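Local coordinates for protein post-proline cleaving enzyme (Rickettsia typhi, PDB 4HVT) that probably acts as a serine-type oligopeptidase of the prolyl oligopeptidase family, cleaving peptides on the carboxyl side of proline, at residues 207-220 with 231-245. Numbering follows the deposited sequence.
Sequences NEITSSLYPNSLYI and KKLFEVPKEYIYVSA
An antiparallel strand pairing joins 217-220 to 231-235, the outer strand of a four-stranded propeller sheet, and the chain then crosses to 242-245, the first strand of the next sheet. L233 and F234 both face L218, a classic beta bulge that shifts the register by one: L218 O accepts from L233 N at 2.8 Å and weakly from F234 N. On one face of the hairpin, K232 CB makes a CH-pi contact over the Y219 ring face, 4.1 Å from the centroid. With CG anti to the backbone N (chi1 -177°) and a bend at chi3, K232 NZ forms a salt bridge to E208 OE2 at 2.8 Å, on the anti side but 27° out of the carboxylate plane. Y219 OH takes the syn lone pair of the same oxygen, and E235 OE1 also binds K232 NZ, completing a salt-bridge network. K238 NZ is held by two carbonyls, N207 O at 2.8 Å and I209 O at 2.9 Å, while T210 OG1 donates to I241 O and accepts from S212 N in an ST turn. On the opposite face, L218 CD1 packs against V243 CG2 (3.9 Å), with I260 alongside. Such apolar contact between successive four-stranded antiparallel sheets characterises adjoining blades in the prolyl oligopeptidase beta-propeller.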
ATOM      1  N   ASN A 207      19.434   2.172  20.019  1.00 20.40           N
ATOM      2  CA  ASN A 207      20.331   2.042  18.881  1.00 20.70           C
ATOM      3  C   ASN A 207      20.057   0.850  17.948  1.00 18.30           C
ATOM      4  O   ASN A 207      20.767   0.691  16.953  1.00 18.28           O
ATOM      5  CB  ASN A 207      21.794   2.034  19.317  1.00 23.72           C
ATOM      6  CG  ASN A 207      22.209   0.749  19.998  1.00 28.12           C
ATOM      7  OD1 ASN A 207      21.393   0.043  20.579  1.00 31.28           O
ATOM      8  ND2 ASN A 207      23.497   0.442  19.940  1.00 33.63           N
ATOM      9  N   GLU A 208      19.014   0.061  18.254  1.00 15.66           N
ATOM     10  CA  GLU A 208      18.727  -1.159  17.485  1.00 14.08           C
ATOM     11  C   GLU A 208      17.855  -0.825  16.289  1.00 12.82           C
ATOM     12  O   GLU A 208      16.770  -1.357  16.108  1.00 12.10           O
ATOM     13  CB  GLU A 208      18.077  -2.229  18.350  1.00 14.38           C
ATOM     14  CG  GLU A 208      19.027  -2.808  19.364  1.00 14.82           C
ATOM     15  CD  GLU A 208      18.412  -3.859  20.243  1.00 15.42           C
ATOM     16  OE1 GLU A 208      17.230  -3.686  20.649  1.00 14.51           O
ATOM     17  OE2 GLU A 208      19.139  -4.849  20.544  1.00 15.50           O
ATOM     18  N   ILE A 209      18.368   0.090  15.465  1.00 12.41           N
ATOM     19  CA  ILE A 209      17.681   0.556  14.257  1.00 11.77           C
ATOM     20  C   ILE A 209      18.701   0.742  13.133  1.00 11.53           C
ATOM     21  O   ILE A 209      19.879   0.955  13.389  1.00 12.63           O
ATOM     22  CB  ILE A 209      16.868   1.861  14.463  1.00 12.26           C
ATOM     23  CG1 ILE A 209      17.761   2.941  15.049  1.00 13.01           C
ATOM     24  CG2 ILE A 209      15.690   1.590  15.379  1.00 12.46           C
ATOM     25  CD1 ILE A 209      17.093   4.300  15.133  1.00 13.76           C
ATOM     26  N   THR A 210      18.234   0.635  11.892  1.00 10.76           N
ATOM     27  CA  THR A 210      19.063   0.867  10.725  1.00 10.37           C
ATOM     28  C   THR A 210      19.048   2.358  10.432  1.00 10.56           C
ATOM     29  O   THR A 210      18.334   3.136  11.063  1.00 10.47           O
ATOM     30  CB  THR A 210      18.542   0.137   9.489  1.00  9.79           C
ATOM     31  OG1 THR A 210      17.289   0.700   9.101  1.00  9.60           O
ATOM     32  CG2 THR A 210      18.345  -1.370   9.780  1.00  9.58           C
ATOM     33  N   SER A 211      19.805   2.755   9.403  1.00 10.97           N
ATOM     34  CA  SER A 211      19.804   4.136   8.938  1.00 11.45           C
ATOM     35  C   SER A 211      18.494   4.575   8.336  1.00 10.85           C
ATOM     36  O   SER A 211      18.229   5.816   8.202  1.00 11.22           O
ATOM     37  CB  SER A 211      20.919   4.325   7.908  1.00 11.94           C
ATOM     38  OG  SER A 211      22.159   4.277   8.608  1.00 13.49           O
ATOM     39  N   SER A 212      17.637   3.599   7.985  1.00 10.34           N
ATOM     40  CA  SER A 212      16.294   3.875   7.485  1.00 10.11           C
ATOM     41  C   SER A 212      15.285   3.911   8.661  1.00 10.22           C
ATOM     42  O   SER A 212      14.064   4.147   8.455  1.00 10.01           O
ATOM     43  CB  SER A 212      15.873   2.771   6.470  1.00  9.97           C
ATOM     44  OG  SER A 212      16.727   2.816   5.317  1.00 10.13           O
ATOM     45  N   LEU A 213      15.804   3.676   9.874  1.00 10.41           N
ATOM     46  CA  LEU A 213      15.131   3.813  11.170  1.00 10.94           C
ATOM     47  C   LEU A 213      14.199   2.642  11.484  1.00 10.42           C
ATOM     48  O   LEU A 213      13.477   2.704  12.467  1.00 10.68           O
ATOM     49  CB  LEU A 213      14.451   5.182  11.377  1.00 11.90           C
ATOM     50  CG  LEU A 213      15.300   6.414  11.063  1.00 12.96           C
ATOM     51  CD1 LEU A 213      14.512   7.704  11.286  1.00 13.61           C
ATOM     52  CD2 LEU A 213      16.595   6.422  11.809  1.00 14.10           C
ATOM     53  N   TYR A 214      14.299   1.565  10.721  1.00  9.73           N
ATOM     54  CA  TYR A 214      13.558   0.331  11.021  1.00  9.50           C
ATOM     55  C   TYR A 214      14.329  -0.476  12.059  1.00  9.34           C
ATOM     56  O   TYR A 214      15.556  -0.391  12.148  1.00  9.13           O
ATOM     57  CB  TYR A 214      13.337  -0.513   9.771  1.00  9.27           C
ATOM     58  CG  TYR A 214      12.470   0.141   8.758  1.00  9.45           C
ATOM     59  CD1 TYR A 214      11.123   0.310   9.015  1.00  9.91           C
ATOM     60  CD2 TYR A 214      12.987   0.635   7.562  1.00  9.80           C
ATOM     61  CE1 TYR A 214      10.305   0.963   8.095  1.00 10.47           C
ATOM     62  CE2 TYR A 214      12.163   1.325   6.656  1.00 10.13           C
ATOM     63  CZ  TYR A 214      10.839   1.477   6.934  1.00 10.48           C
ATOM     64  OH  TYR A 214       9.978   2.089   6.029  1.00 11.67           O
ATOM     65  N   PRO A 215      13.626  -1.312  12.817  1.00  9.25           N
ATOM     66  CA  PRO A 215      14.357  -2.226  13.732  1.00  9.38           C
ATOM     67  C   PRO A 215      15.406  -3.066  13.008  1.00  9.52           C
ATOM     68  O   PRO A 215      15.114  -3.624  11.922  1.00  9.61           O
ATOM     69  CB  PRO A 215      13.260  -3.132  14.273  1.00  9.23           C
ATOM     70  CG  PRO A 215      11.988  -2.304  14.146  1.00  9.06           C
ATOM     71  CD  PRO A 215      12.165  -1.549  12.834  1.00  9.06           C
ATOM     72  N   ASN A 216      16.599  -3.157  13.602  1.00 10.04           N
ATOM     73  CA  ASN A 216      17.656  -3.948  13.028  1.00 10.37           C
ATOM     74  C   ASN A 216      17.821  -5.358  13.639  1.00 10.49           C
ATOM     75  O   ASN A 216      18.690  -6.114  13.197  1.00 10.30           O
ATOM     76  CB  ASN A 216      19.004  -3.220  13.096  1.00 11.02           C
ATOM     77  CG  ASN A 216      19.589  -3.195  14.508  1.00 11.82           C
ATOM     78  OD1 ASN A 216      18.906  -3.412  15.508  1.00 11.69           O
ATOM     79  ND2 ASN A 216      20.868  -2.929  14.596  1.00 14.11           N
ATOM     80  N   SER A 217      17.000  -5.708  14.607  1.00 10.21           N
ATOM     81  CA  SER A 217      17.212  -6.980  15.348  1.00 10.37           C
ATOM     82  C   SER A 217      15.990  -7.831  15.434  1.00 10.15           C
ATOM     83  O   SER A 217      14.891  -7.290  15.365  1.00 10.30           O
ATOM     84  CB  SER A 217      17.705  -6.674  16.755  1.00 10.86           C
ATOM     85  OG  SER A 217      18.901  -5.923  16.716  1.00 10.86           O
ATOM     86  N   LEU A 218      16.170  -9.139  15.621  1.00  9.90           N
ATOM     87  CA  LEU A 218      15.098 -10.055  15.944  1.00  9.74           C
ATOM     88  C   LEU A 218      15.383 -10.647  17.281  1.00 10.08           C
ATOM     89  O   LEU A 218      16.547 -11.005  17.559  1.00 10.24           O
ATOM     90  CB  LEU A 218      15.059 -11.187  14.905  1.00  9.77           C
ATOM     91  CG  LEU A 218      14.656 -10.783  13.466  1.00  9.66           C
ATOM     92  CD1 LEU A 218      14.733 -11.972  12.493  1.00  9.74           C
ATOM     93  CD2 LEU A 218      13.269 -10.169  13.460  1.00  9.81           C
ATOM     94  N   TYR A 219      14.354 -10.722  18.096  1.00  9.98           N
ATOM     95  CA  TYR A 219      14.361 -11.325  19.433  1.00 10.29           C
ATOM     96  C   TYR A 219      13.327 -12.450  19.515  1.00 10.47           C
ATOM     97  O   TYR A 219      12.227 -12.397  18.897  1.00  9.95           O
ATOM     98  CB  TYR A 219      14.012 -10.298  20.490  1.00 10.67           C
ATOM     99  CG  TYR A 219      15.119  -9.313  20.861  1.00 10.84           C
ATOM    100  CD1 TYR A 219      15.428  -8.171  20.063  1.00 10.80           C
ATOM    101  CD2 TYR A 219      15.860  -9.498  21.996  1.00 11.47           C
ATOM    102  CE1 TYR A 219      16.416  -7.297  20.424  1.00 11.20           C
ATOM    103  CE2 TYR A 219      16.889  -8.595  22.367  1.00 11.87           C
ATOM    104  CZ  TYR A 219      17.168  -7.516  21.604  1.00 11.86           C
ATOM    105  OH  TYR A 219      18.194  -6.659  22.040  1.00 12.85           O
ATOM    106  N   ILE A 220      13.684 -13.468  20.298  1.00 10.96           N
ATOM    107  CA  ILE A 220      12.746 -14.536  20.664  1.00 11.40           C
ATOM    108  C   ILE A 220      12.388 -14.348  22.147  1.00 11.44           C
ATOM    109  O   ILE A 220      13.255 -14.066  22.995  1.00 11.68           O
ATOM    110  CB  ILE A 220      13.337 -15.941  20.329  1.00 12.10           C
ATOM    111  CG1 ILE A 220      12.341 -17.054  20.529  1.00 12.91           C
ATOM    112  CG2 ILE A 220      14.590 -16.199  21.119  1.00 12.83           C
ATOM    113  CD1 ILE A 220      12.775 -18.392  19.886  1.00 13.02           C
ATOM    114  N   LYS A 231      15.949 -13.077  24.127  1.00 16.37           N
ATOM    115  CA  LYS A 231      17.193 -13.372  23.500  1.00 16.93           C
ATOM    116  C   LYS A 231      17.262 -12.835  22.092  1.00 14.87           C
ATOM    117  O   LYS A 231      16.484 -13.185  21.241  1.00 13.42           O
ATOM    118  CB  LYS A 231      17.437 -14.895  23.529  1.00 19.08           C
ATOM    119  CG  LYS A 231      17.508 -15.490  24.929  1.00 22.94           C
ATOM    120  CD  LYS A 231      18.879 -15.328  25.584  1.00 26.68           C
ATOM    121  CE  LYS A 231      18.991 -16.024  26.962  1.00 31.01           C
ATOM    122  NZ  LYS A 231      18.500 -17.431  26.986  1.00 32.97           N
ATOM    123  N   LYS A 232      18.267 -12.019  21.833  1.00 14.40           N
ATOM    124  CA  LYS A 232      18.539 -11.539  20.483  1.00 14.37           C
ATOM    125  C   LYS A 232      19.011 -12.702  19.612  1.00 14.63           C
ATOM    126  O   LYS A 232      19.975 -13.404  19.980  1.00 15.52           O
ATOM    127  CB  LYS A 232      19.593 -10.425  20.471  1.00 15.01           C
ATOM    128  CG  LYS A 232      19.789  -9.904  19.049  1.00 15.25           C
ATOM    129  CD  LYS A 232      20.685  -8.698  18.964  1.00 16.58           C
ATOM    130  CE  LYS A 232      20.029  -7.469  19.391  1.00 17.05           C
ATOM    131  NZ  LYS A 232      20.994  -6.338  19.094  1.00 16.91           N
ATOM    132  N   LEU A 233      18.376 -12.896  18.463  1.00 14.15           N
ATOM    133  CA  LEU A 233      18.786 -13.957  17.541  1.00 14.88           C
ATOM    134  C   LEU A 233      19.489 -13.491  16.294  1.00 14.43           C
ATOM    135  O   LEU A 233      20.190 -14.306  15.630  1.00 14.06           O
ATOM    136  CB  LEU A 233      17.581 -14.764  17.091  1.00 16.18           C
ATOM    137  CG  LEU A 233      16.861 -15.529  18.192  1.00 17.56           C
ATOM    138  CD1 LEU A 233      15.819 -16.406  17.558  1.00 17.94           C
ATOM    139  CD2 LEU A 233      17.804 -16.360  19.076  1.00 18.42           C
ATOM    140  N   PHE A 234      19.290 -12.229  15.907  1.00 13.77           N
ATOM    141  CA  PHE A 234      19.764 -11.804  14.601  1.00 14.79           C
ATOM    142  C   PHE A 234      19.837 -10.292  14.605  1.00 14.56           C
ATOM    143  O   PHE A 234      19.005  -9.666  15.235  1.00 13.29           O
ATOM    144  CB  PHE A 234      18.871 -12.307  13.459  1.00 16.32           C
ATOM    145  CG  PHE A 234      19.551 -12.219  12.129  1.00 19.13           C
ATOM    146  CD1 PHE A 234      20.691 -12.991  11.869  1.00 23.02           C
ATOM    147  CD2 PHE A 234      19.158 -11.261  11.190  1.00 21.17           C
ATOM    148  CE1 PHE A 234      21.402 -12.860  10.651  1.00 24.95           C
ATOM    149  CE2 PHE A 234      19.830 -11.124  10.000  1.00 21.73           C
ATOM    150  CZ  PHE A 234      20.948 -11.916   9.714  1.00 24.87           C
ATOM    151  N   GLU A 235      20.875  -9.746  13.948  1.00 15.03           N
ATOM    152  CA  GLU A 235      21.010  -8.300  13.786  1.00 15.94           C
ATOM    153  C   GLU A 235      21.553  -7.992  12.415  1.00 15.11           C
ATOM    154  O   GLU A 235      22.424  -8.722  11.901  1.00 16.72           O
ATOM    155  CB  GLU A 235      21.902  -7.688  14.863  1.00 18.39           C
ATOM    156  CG  GLU A 235      22.021  -6.183  14.769  1.00 21.78           C
ATOM    157  CD  GLU A 235      23.080  -5.612  15.727  1.00 25.80           C
ATOM    158  OE1 GLU A 235      23.117  -6.035  16.893  1.00 28.04           O
ATOM    159  OE2 GLU A 235      23.860  -4.742  15.298  1.00 30.86           O
ATOM    160  N   VAL A 236      20.998  -6.980  11.749  1.00 13.20           N
ATOM    161  CA  VAL A 236      21.582  -6.555  10.469  1.00 12.79           C
ATOM    162  C   VAL A 236      22.430  -5.286  10.620  1.00 12.84           C
ATOM    163  O   VAL A 236      22.224  -4.465  11.533  1.00 12.41           O
ATOM    164  CB  VAL A 236      20.489  -6.300   9.388  1.00 12.22           C
ATOM    165  CG1 VAL A 236      19.713  -7.564   9.045  1.00 12.32           C
ATOM    166  CG2 VAL A 236      19.560  -5.197   9.812  1.00 12.01           C
ATOM    167  N   PRO A 237      23.380  -5.072   9.675  1.00 13.83           N
ATOM    168  CA  PRO A 237      24.112  -3.808   9.688  1.00 14.46           C
ATOM    169  C   PRO A 237      23.214  -2.579   9.540  1.00 14.75           C
ATOM    170  O   PRO A 237      22.129  -2.631   8.947  1.00 13.79           O
ATOM    171  CB  PRO A 237      25.049  -3.934   8.452  1.00 14.70           C
ATOM    172  CG  PRO A 237      25.180  -5.401   8.210  1.00 14.70           C
ATOM    173  CD  PRO A 237      23.793  -5.920   8.558  1.00 14.10           C
ATOM    174  N   LYS A 238      23.717  -1.443  10.035  1.00 16.22           N
ATOM    175  CA  LYS A 238      23.035  -0.180   9.949  1.00 16.68           C
ATOM    176  C   LYS A 238      22.675   0.212   8.528  1.00 14.98           C
ATOM    177  O   LYS A 238      21.677   0.907   8.310  1.00 14.42           O
ATOM    178  CB  LYS A 238      23.954   0.960  10.530  1.00 21.13           C
ATOM    179  CG  LYS A 238      23.238   1.693  11.626  1.00 26.22           C
ATOM    180  CD  LYS A 238      23.113   0.744  12.821  1.00 30.47           C
ATOM    181  CE  LYS A 238      23.437   1.425  14.134  1.00 33.81           C
ATOM    182  NZ  LYS A 238      22.191   1.873  14.820  1.00 33.98           N
ATOM    183  N   GLU A 239      23.486  -0.209   7.552  1.00 14.31           N
ATOM    184  CA  GLU A 239      23.299   0.212   6.165  1.00 14.73           C
ATOM    185  C   GLU A 239      22.190  -0.606   5.513  1.00 13.31           C
ATOM    186  O   GLU A 239      21.714  -0.223   4.480  1.00 12.58           O
ATOM    187  CB  GLU A 239      24.602   0.019   5.346  1.00 16.78           C
ATOM    188  CG  GLU A 239      25.800   0.871   5.825  1.00 19.87           C
ATOM    189  CD  GLU A 239      26.518   0.403   7.104  1.00 21.84           C
ATOM    190  OE1 GLU A 239      26.321  -0.750   7.623  1.00 18.92           O
ATOM    191  OE2 GLU A 239      27.276   1.287   7.605  1.00 25.63           O
ATOM    192  N   TYR A 240      21.807  -1.744   6.112  1.00 11.98           N
ATOM    193  CA  TYR A 240      20.637  -2.496   5.583  1.00 11.27           C
ATOM    194  C   TYR A 240      19.351  -1.698   5.859  1.00 10.58           C
ATOM    195  O   TYR A 240      19.349  -0.767   6.642  1.00 10.49           O
ATOM    196  CB  TYR A 240      20.524  -3.900   6.195  1.00 11.22           C
ATOM    197  CG  TYR A 240      21.433  -4.958   5.654  1.00 11.54           C
ATOM    198  CD1 TYR A 240      22.701  -4.671   5.204  1.00 12.51           C
ATOM    199  CD2 TYR A 240      20.998  -6.272   5.552  1.00 11.98           C
ATOM    200  CE1 TYR A 240      23.550  -5.649   4.745  1.00 13.01           C
ATOM    201  CE2 TYR A 240      21.809  -7.242   5.036  1.00 12.31           C
ATOM    202  CZ  TYR A 240      23.103  -6.931   4.636  1.00 13.07           C
ATOM    203  OH  TYR A 240      23.914  -7.935   4.141  1.00 13.73           O
ATOM    204  N   ILE A 241      18.266  -2.051   5.186  1.00 10.22           N
ATOM    205  CA  ILE A 241      17.002  -1.316   5.350  1.00 10.01           C
ATOM    206  C   ILE A 241      16.247  -1.839   6.566  1.00 10.02           C
ATOM    207  O   ILE A 241      15.880  -1.053   7.466  1.00  9.68           O
ATOM    208  CB  ILE A 241      16.117  -1.410   4.105  1.00 10.13           C
ATOM    209  CG1 ILE A 241      16.937  -1.061   2.836  1.00 10.49           C
ATOM    210  CG2 ILE A 241      14.922  -0.470   4.222  1.00 10.33           C
ATOM    211  CD1 ILE A 241      17.794   0.201   2.923  1.00 10.79           C
ATOM    212  N   TYR A 242      15.951  -3.157   6.568  1.00  9.77           N
ATOM    213  CA  TYR A 242      15.160  -3.711   7.677  1.00  9.99           C
ATOM    214  C   TYR A 242      15.411  -5.216   7.769  1.00  9.98           C
ATOM    215  O   TYR A 242      16.019  -5.787   6.861  1.00  9.32           O
ATOM    216  CB  TYR A 242      13.660  -3.423   7.566  1.00 10.30           C
ATOM    217  CG  TYR A 242      13.026  -4.091   6.399  1.00 10.63           C
ATOM    218  CD1 TYR A 242      12.703  -5.455   6.439  1.00 11.78           C
ATOM    219  CD2 TYR A 242      12.777  -3.390   5.221  1.00 11.94           C
ATOM    220  CE1 TYR A 242      12.159  -6.116   5.350  1.00 12.39           C
ATOM    221  CE2 TYR A 242      12.240  -4.061   4.099  1.00 12.46           C
ATOM    222  CZ  TYR A 242      11.915  -5.403   4.188  1.00 12.83           C
ATOM    223  OH  TYR A 242      11.460  -6.106   3.079  1.00 13.87           O
ATOM    224  N   VAL A 243      14.958  -5.804   8.888  1.00 10.12           N
ATOM    225  CA  VAL A 243      14.900  -7.254   9.031  1.00 10.20           C
ATOM    226  C   VAL A 243      13.513  -7.677   9.492  1.00  9.79           C
ATOM    227  O   VAL A 243      12.888  -6.993  10.304  1.00 10.23           O
ATOM    228  CB  VAL A 243      15.974  -7.791   9.981  1.00 10.85           C
ATOM    229  CG1 VAL A 243      15.758  -7.398  11.434  1.00 11.27           C
ATOM    230  CG2 VAL A 243      16.013  -9.301   9.904  1.00 10.85           C
ATOM    231  N   SER A 244      13.028  -8.770   8.949  1.00  9.69           N
ATOM    232  CA  SER A 244      11.679  -9.265   9.294  1.00  9.36           C
ATOM    233  C   SER A 244      11.739 -10.770   9.537  1.00  9.02           C
ATOM    234  O   SER A 244      12.646 -11.418   9.086  1.00  8.88           O
ATOM    235  CB  SER A 244      10.659  -8.953   8.204  1.00  9.44           C
ATOM    236  OG  SER A 244      10.887  -9.698   7.015  1.00  9.78           O
ATOM    237  N   ALA A 245      10.738 -11.275  10.252  1.00  8.98           N
ATOM    238  CA  ALA A 245      10.537 -12.710  10.475  1.00  8.73           C
ATOM    239  C   ALA A 245       9.104 -13.001  10.129  1.00  8.60           C
ATOM    240  O   ALA A 245       8.227 -12.161  10.268  1.00  9.17           O
ATOM    241  CB  ALA A 245      10.810 -13.096  11.911  1.00  8.92           C
TER
HETATM  242  O   HOH W   1      19.192   1.892   5.937  1.00 10.34           O
HETATM  243  O   HOH W   2      12.666  -4.376  10.997  1.00  8.81           O